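Local structure of putative polyprenyl synthetase (Streptomyces coelicolor, 3NF2) at residues R168-E180 with K248-G260. The protein probably acts as a magnesium-dependent prenyltransferase of the FPP/GGPP synthase family, joining isoprenoid units into longer polyprenyl diphosphates. Numbering follows the deposited sequence.
Sequences RDRVSVEECLEME and KKSLPVVAALAAG
V254 lies against the loop leading into helix 173-198: its CG1, anti to its own backbone N (chi1 172°), is thereby carried to the carbonyls of that loop, 3.2 Å from V171 O and 3.4 Å from S172 O. The same methyl meets V173 CG2, which goes on to touch A258 CB at 3.8 Å. K249, bent at chi2, crosses V171 CG2 and brings its CE to 3.5 Å from D169 O. One turn further along, C176 SG drops between K249 O and L251 CD2, while L177 meets L251 nearly at a right angle, delta carbon to delta carbon. Here the first turns of helix 173-198 run nearly antiparallel to helix 251-259 (162°, axes 9.5 Å apart). The extended E180 side chain slants across L251, its OE2 3.2 Å from L251 CD1; D225, probably in the family's second aspartate-rich motif, accepts a bond from L251 N and sets a second carboxylate close to E180 OE1. At the opposite, exposed end R170 NH2 donates to L257 O (3.1 Å) from above the carbonyl plane, the bond bent to 138°. A capping box of S172 and E175 starts helix 173-198. W303 of helix 300-319 covers V173 and L251. Within this mainly helical isoprenoid synthase fold, aliphatic groups and a thiol thus pack against each other, backbone carbonyls and a carboxylate, with one cross-segment hydrogen bond.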
ATOM      1  N   ARG A 168      18.372   1.864  18.764  1.00 57.97           N
ATOM      2  CA  ARG A 168      19.401   2.872  19.036  0.50 56.59           C
ATOM      3  C   ARG A 168      19.218   3.448  20.434  1.00 58.34           C
ATOM      4  O   ARG A 168      18.090   3.711  20.844  1.00 61.57           O
ATOM      5  CB  ARG A 168      19.300   4.018  18.028  0.50 56.08           C
ATOM      6  CG  ARG A 168      19.706   3.697  16.604  0.50 46.99           C
ATOM      7  CD  ARG A 168      21.097   4.215  16.321  0.50 54.00           C
ATOM      8  NE  ARG A 168      21.183   4.842  15.008  0.50 57.88           N
ATOM      9  CZ  ARG A 168      21.312   6.149  14.813  0.50 53.26           C
ATOM     10  NH1 ARG A 168      21.386   6.971  15.849  0.50 38.75           N
ATOM     11  NH2 ARG A 168      21.381   6.631  13.579  0.50 50.84           N
ATOM     12  N   ASP A 169      20.319   3.649  21.161  1.00 58.12           N
ATOM     13  CA  ASP A 169      20.260   4.254  22.492  1.00 59.69           C
ATOM     14  C   ASP A 169      20.192   5.772  22.397  1.00 60.56           C
ATOM     15  O   ASP A 169      19.697   6.438  23.306  1.00 63.09           O
ATOM     16  CB  ASP A 169      21.455   3.826  23.345  1.00 62.54           C
ATOM     17  CG  ASP A 169      21.363   2.376  23.794  1.00 68.45           C
ATOM     18  OD1 ASP A 169      20.232   1.863  23.945  1.00 68.38           O
ATOM     19  OD2 ASP A 169      22.426   1.752  23.999  1.00 76.78           O
ATOM     20  N   ARG A 170      20.698   6.314  21.295  1.00 55.22           N
ATOM     21  CA  ARG A 170      20.536   7.725  20.999  1.00 57.31           C
ATOM     22  C   ARG A 170      20.291   7.952  19.514  1.00 56.13           C
ATOM     23  O   ARG A 170      20.729   7.180  18.666  1.00 59.12           O
ATOM     24  CB  ARG A 170      21.720   8.553  21.516  1.00 61.77           C
ATOM     25  CG  ARG A 170      23.084   8.084  21.055  1.00 59.89           C
ATOM     26  CD  ARG A 170      24.217   8.519  21.990  1.00 51.45           C
ATOM     27  NE  ARG A 170      24.358   9.971  22.025  1.00 59.91           N
ATOM     28  CZ  ARG A 170      24.173  10.726  23.108  1.00 63.48           C
ATOM     29  NH1 ARG A 170      23.856  10.175  24.282  1.00 61.15           N
ATOM     30  NH2 ARG A 170      24.320  12.041  23.016  1.00 52.56           N
ATOM     31  N   VAL A 171      19.533   8.998  19.231  1.00 52.21           N
ATOM     32  CA  VAL A 171      19.185   9.428  17.887  1.00 48.41           C
ATOM     33  C   VAL A 171      19.562  10.904  17.862  1.00 47.06           C
ATOM     34  O   VAL A 171      19.385  11.602  18.867  1.00 40.20           O
ATOM     35  CB  VAL A 171      17.660   9.245  17.654  1.00 48.86           C
ATOM     36  CG1 VAL A 171      17.200   9.911  16.380  1.00 50.72           C
ATOM     37  CG2 VAL A 171      17.302   7.765  17.623  1.00 49.87           C
ATOM     38  N   SER A 172      20.119  11.387  16.755  1.00 45.94           N
ATOM     39  CA  SER A 172      20.510  12.789  16.704  1.00 44.43           C
ATOM     40  C   SER A 172      19.289  13.690  16.511  1.00 45.54           C
ATOM     41  O   SER A 172      18.209  13.216  16.143  1.00 44.66           O
ATOM     42  CB  SER A 172      21.542  13.027  15.613  1.00 40.99           C
ATOM     43  OG  SER A 172      20.915  13.132  14.359  1.00 54.58           O
ATOM     44  N   VAL A 173      19.468  14.981  16.778  1.00 48.71           N
ATOM     45  CA  VAL A 173      18.430  15.992  16.563  1.00 46.84           C
ATOM     46  C   VAL A 173      18.043  16.040  15.092  1.00 45.01           C
ATOM     47  O   VAL A 173      16.858  16.000  14.757  1.00 47.12           O
ATOM     48  CB  VAL A 173      18.884  17.388  17.065  1.00 48.26           C
ATOM     49  CG1 VAL A 173      17.956  18.491  16.551  1.00 47.97           C
ATOM     50  CG2 VAL A 173      18.947  17.414  18.588  1.00 46.88           C
ATOM     51  N   GLU A 174      19.051  16.071  14.224  1.00 49.26           N
ATOM     52  CA  GLU A 174      18.848  16.087  12.776  1.00 51.97           C
ATOM     53  C   GLU A 174      18.035  14.885  12.281  1.00 49.82           C
ATOM     54  O   GLU A 174      17.128  15.038  11.461  1.00 47.96           O
ATOM     55  CB  GLU A 174      20.194  16.147  12.058  1.00 54.80           C
ATOM     56  CG  GLU A 174      20.216  17.060  10.836  1.00 74.51           C
ATOM     57  CD  GLU A 174      20.429  18.532  11.197  1.00 89.99           C
ATOM     58  OE1 GLU A 174      19.459  19.200  11.630  1.00 84.37           O
ATOM     59  OE2 GLU A 174      21.572  19.023  11.031  1.00 93.49           O
ATOM     60  N   GLU A 175      18.339  13.705  12.819  1.00 49.45           N
ATOM     61  CA  GLU A 175      17.639  12.473  12.461  1.00 46.61           C
ATOM     62  C   GLU A 175      16.177  12.516  12.886  1.00 46.80           C
ATOM     63  O   GLU A 175      15.297  12.011  12.178  1.00 45.72           O
ATOM     64  CB  GLU A 175      18.321  11.269  13.108  1.00 44.46           C
ATOM     65  CG  GLU A 175      19.596  10.817  12.411  1.00 49.35           C
ATOM     66  CD  GLU A 175      20.400   9.811  13.227  1.00 46.04           C
ATOM     67  OE1 GLU A 175      20.160   9.669  14.446  1.00 56.84           O
ATOM     68  OE2 GLU A 175      21.286   9.160  12.646  1.00 50.28           O
ATOM     69  N   CYS A 176      15.929  13.114  14.047  1.00 42.09           N
ATOM     70  CA  CYS A 176      14.580  13.244  14.568  1.00 42.71           C
ATOM     71  C   CYS A 176      13.767  14.218  13.714  1.00 44.70           C
ATOM     72  O   CYS A 176      12.598  13.965  13.428  1.00 44.72           O
ATOM     73  CB  CYS A 176      14.622  13.713  16.015  1.00 39.84           C
ATOM     74  SG  CYS A 176      13.063  13.596  16.878  1.00 47.53           S
ATOM     75  N   LEU A 177      14.411  15.307  13.292  1.00 40.68           N
ATOM     76  CA  LEU A 177      13.768  16.347  12.503  1.00 41.88           C
ATOM     77  C   LEU A 177      13.334  15.828  11.156  1.00 40.41           C
ATOM     78  O   LEU A 177      12.185  16.039  10.760  1.00 39.22           O
ATOM     79  CB  LEU A 177      14.689  17.562  12.320  1.00 41.79           C
ATOM     80  CG  LEU A 177      14.843  18.518  13.509  1.00 49.01           C
ATOM     81  CD1 LEU A 177      15.835  19.642  13.187  1.00 38.80           C
ATOM     82  CD2 LEU A 177      13.501  19.090  13.955  1.00 49.84           C
ATOM     83  N   GLU A 178      14.232  15.138  10.451  1.00 40.08           N
ATOM     84  CA  GLU A 178      13.857  14.608   9.145  1.00 47.28           C
ATOM     85  C   GLU A 178      12.816  13.489   9.243  1.00 44.54           C
ATOM     86  O   GLU A 178      11.962  13.375   8.369  1.00 46.50           O
ATOM     87  CB  GLU A 178      15.074  14.227   8.282  1.00 51.11           C
ATOM     88  CG  GLU A 178      15.765  12.940   8.653  1.00 61.78           C
ATOM     89  CD  GLU A 178      16.481  12.281   7.475  1.00 70.46           C
ATOM     90  OE1 GLU A 178      17.615  11.791   7.672  1.00 65.40           O
ATOM     91  OE2 GLU A 178      15.917  12.252   6.356  1.00 70.44           O
ATOM     92  N   MET A 179      12.862  12.704  10.321  1.00 40.79           N
ATOM     93  CA  MET A 179      11.830  11.699  10.590  1.00 42.67           C
ATOM     94  C   MET A 179      10.469  12.351  10.836  1.00 43.12           C
ATOM     95  O   MET A 179       9.450  11.927  10.281  1.00 42.99           O
ATOM     96  CB  MET A 179      12.214  10.806  11.779  1.00 39.93           C
ATOM     97  CG  MET A 179      11.160   9.766  12.146  1.00 37.65           C
ATOM     98  SD  MET A 179      11.789   8.447  13.228  1.00 34.29           S
ATOM     99  CE  MET A 179      11.410   9.136  14.838  1.00 44.33           C
ATOM    100  N   GLU A 180      10.458  13.386  11.664  1.00 39.86           N
ATOM    101  CA  GLU A 180       9.207  14.063  11.992  1.00 42.70           C
ATOM    102  C   GLU A 180       8.640  14.820  10.803  1.00 39.57           C
ATOM    103  O   GLU A 180       7.429  14.918  10.664  1.00 42.86           O
ATOM    104  CB  GLU A 180       9.371  14.958  13.230  1.00 41.34           C
ATOM    105  CG  GLU A 180       9.420  14.114  14.510  1.00 38.49           C
ATOM    106  CD  GLU A 180       9.409  14.934  15.776  1.00 46.72           C
ATOM    107  OE1 GLU A 180       9.427  14.320  16.856  1.00 43.22           O
ATOM    108  OE2 GLU A 180       9.366  16.178  15.703  1.00 52.92           O
ATOM    109  N   LYS A 248       9.391   6.879  23.618  1.00 54.05           N
ATOM    110  CA  LYS A 248       9.608   7.565  22.369  1.00 54.49           C
ATOM    111  C   LYS A 248      10.796   8.476  22.386  1.00 54.92           C
ATOM    112  O   LYS A 248      11.097   9.092  23.357  1.00 54.18           O
ATOM    113  CB  LYS A 248       8.374   8.348  21.966  1.00 56.14           C
ATOM    114  CG  LYS A 248       7.357   7.529  21.261  1.00 65.24           C
ATOM    115  CD  LYS A 248       6.036   8.249  21.104  1.00 79.80           C
ATOM    116  CE  LYS A 248       4.990   7.339  20.475  1.00 85.02           C
ATOM    117  NZ  LYS A 248       5.119   7.235  19.000  1.00 85.98           N
ATOM    118  N   LYS A 249      11.501   8.544  21.292  1.00 56.59           N
ATOM    119  CA  LYS A 249      12.532   9.513  21.177  1.00 54.11           C
ATOM    120  C   LYS A 249      12.040  10.742  20.457  1.00 51.90           C
ATOM    121  O   LYS A 249      12.388  10.992  19.337  1.00 53.65           O
ATOM    122  CB  LYS A 249      13.740   8.891  20.535  1.00 60.44           C
ATOM    123  CG  LYS A 249      14.331   7.822  21.413  1.00 66.77           C
ATOM    124  CD  LYS A 249      15.844   7.845  21.410  1.00 71.14           C
ATOM    125  CE  LYS A 249      16.391   7.280  22.681  1.00 74.55           C
ATOM    126  NZ  LYS A 249      15.707   6.047  23.019  1.00 75.64           N
ATOM    127  N   SER A 250      11.229  11.515  21.142  1.00 53.07           N
ATOM    128  CA  SER A 250      10.669  12.744  20.623  1.00 52.39           C
ATOM    129  C   SER A 250      11.669  13.825  20.741  1.00 49.99           C
ATOM    130  O   SER A 250      12.684  13.649  21.343  1.00 48.58           O
ATOM    131  CB  SER A 250       9.435  13.122  21.388  1.00 53.89           C
ATOM    132  OG  SER A 250       9.639  12.869  22.739  1.00 56.54           O
ATOM    133  N   LEU A 251      11.354  14.960  20.175  1.00 46.52           N
ATOM    134  CA  LEU A 251      12.286  16.041  20.109  1.00 46.18           C
ATOM    135  C   LEU A 251      12.779  16.497  21.463  1.00 46.32           C
ATOM    136  O   LEU A 251      13.934  16.751  21.603  1.00 46.77           O
ATOM    137  CB  LEU A 251      11.655  17.203  19.396  1.00 43.90           C
ATOM    138  CG  LEU A 251      11.897  17.185  17.909  1.00 50.17           C
ATOM    139  CD1 LEU A 251      11.171  18.285  17.263  1.00 50.66           C
ATOM    140  CD2 LEU A 251      13.326  17.292  17.632  1.00 37.35           C
ATOM    141  N   PRO A 252      11.940  16.606  22.469  1.00 39.54           N
ATOM    142  CA  PRO A 252      12.530  17.017  23.753  1.00 39.39           C
ATOM    143  C   PRO A 252      13.574  16.021  24.280  1.00 43.61           C
ATOM    144  O   PRO A 252      14.650  16.438  24.732  1.00 40.38           O
ATOM    145  CB  PRO A 252      11.332  17.080  24.710  1.00 34.97           C
ATOM    146  CG  PRO A 252      10.122  17.041  23.877  1.00 39.33           C
ATOM    147  CD  PRO A 252      10.474  16.449  22.556  1.00 31.87           C
ATOM    148  N   VAL A 253      13.254  14.729  24.194  1.00 46.44           N
ATOM    149  CA  VAL A 253      14.148  13.647  24.626  1.00 45.38           C
ATOM    150  C   VAL A 253      15.475  13.742  23.901  1.00 45.76           C
ATOM    151  O   VAL A 253      16.542  13.779  24.516  1.00 48.36           O
ATOM    152  CB  VAL A 253      13.532  12.267  24.326  1.00 44.66           C
ATOM    153  CG1 VAL A 253      14.458  11.144  24.781  1.00 44.40           C
ATOM    154  CG2 VAL A 253      12.188  12.137  24.995  1.00 44.08           C
ATOM    155  N   VAL A 254      15.386  13.806  22.580  1.00 48.43           N
ATOM    156  CA  VAL A 254      16.552  13.863  21.713  1.00 44.85           C
ATOM    157  C   VAL A 254      17.386  15.130  21.916  1.00 46.16           C
ATOM    158  O   VAL A 254      18.617  15.057  22.029  1.00 48.89           O
ATOM    159  CB  VAL A 254      16.118  13.705  20.251  1.00 44.66           C
ATOM    160  CG1 VAL A 254      17.262  13.941  19.337  1.00 51.66           C
ATOM    161  CG2 VAL A 254      15.549  12.297  20.023  1.00 42.58           C
ATOM    162  N   ALA A 255      16.720  16.286  21.981  1.00 44.25           N
ATOM    163  CA  ALA A 255      17.413  17.561  22.222  1.00 44.18           C
ATOM    164  C   ALA A 255      18.151  17.569  23.569  1.00 42.06           C
ATOM    165  O   ALA A 255      19.250  18.100  23.672  1.00 43.39           O
ATOM    166  CB  ALA A 255      16.442  18.729  22.135  1.00 41.70           C
ATOM    167  N   ALA A 256      17.540  16.969  24.587  1.00 37.23           N
ATOM    168  CA  ALA A 256      18.178  16.807  25.879  1.00 39.84           C
ATOM    169  C   ALA A 256      19.439  15.938  25.780  1.00 47.13           C
ATOM    170  O   ALA A 256      20.454  16.276  26.375  1.00 46.91           O
ATOM    171  CB  ALA A 256      17.202  16.211  26.865  1.00 33.42           C
ATOM    172  N   LEU A 257      19.373  14.839  25.018  1.00 48.37           N
ATOM    173  CA  LEU A 257      20.512  13.924  24.862  1.00 48.66           C
ATOM    174  C   LEU A 257      21.682  14.566  24.139  1.00 50.69           C
ATOM    175  O   LEU A 257      22.841  14.312  24.483  1.00 53.50           O
ATOM    176  CB  LEU A 257      20.110  12.635  24.139  1.00 41.12           C
ATOM    177  CG  LEU A 257      19.166  11.707  24.907  1.00 53.57           C
ATOM    178  CD1 LEU A 257      18.732  10.545  24.032  1.00 57.91           C
ATOM    179  CD2 LEU A 257      19.807  11.207  26.192  1.00 51.20           C
ATOM    180  N   ALA A 258      21.375  15.413  23.161  1.00 48.47           N
ATOM    181  CA  ALA A 258      22.399  16.041  22.334  1.00 51.56           C
ATOM    182  C   ALA A 258      23.099  17.186  23.052  1.00 52.36           C
ATOM    183  O   ALA A 258      24.153  17.654  22.601  1.00 56.11           O
ATOM    184  CB  ALA A 258      21.793  16.534  21.018  1.00 54.20           C
ATOM    185  N   ALA A 259      22.508  17.632  24.159  1.00 46.63           N
ATOM    186  CA  ALA A 259      22.987  18.803  24.884  1.00 52.74           C
ATOM    187  C   ALA A 259      24.373  18.663  25.511  1.00 57.58           C
ATOM    188  O   ALA A 259      25.188  19.562  25.384  1.00 62.91           O
ATOM    189  CB  ALA A 259      21.971  19.237  25.946  1.00 49.81           C
ATOM    190  N   GLY A 260      24.647  17.563  26.202  1.00 59.77           N
ATOM    191  CA  GLY A 260      25.851  17.507  27.049  1.00 68.64           C
ATOM    192  C   GLY A 260      25.681  18.270  28.366  1.00 70.65           C
ATOM    193  O   GLY A 260      24.853  19.192  28.472  1.00 68.97           O
TER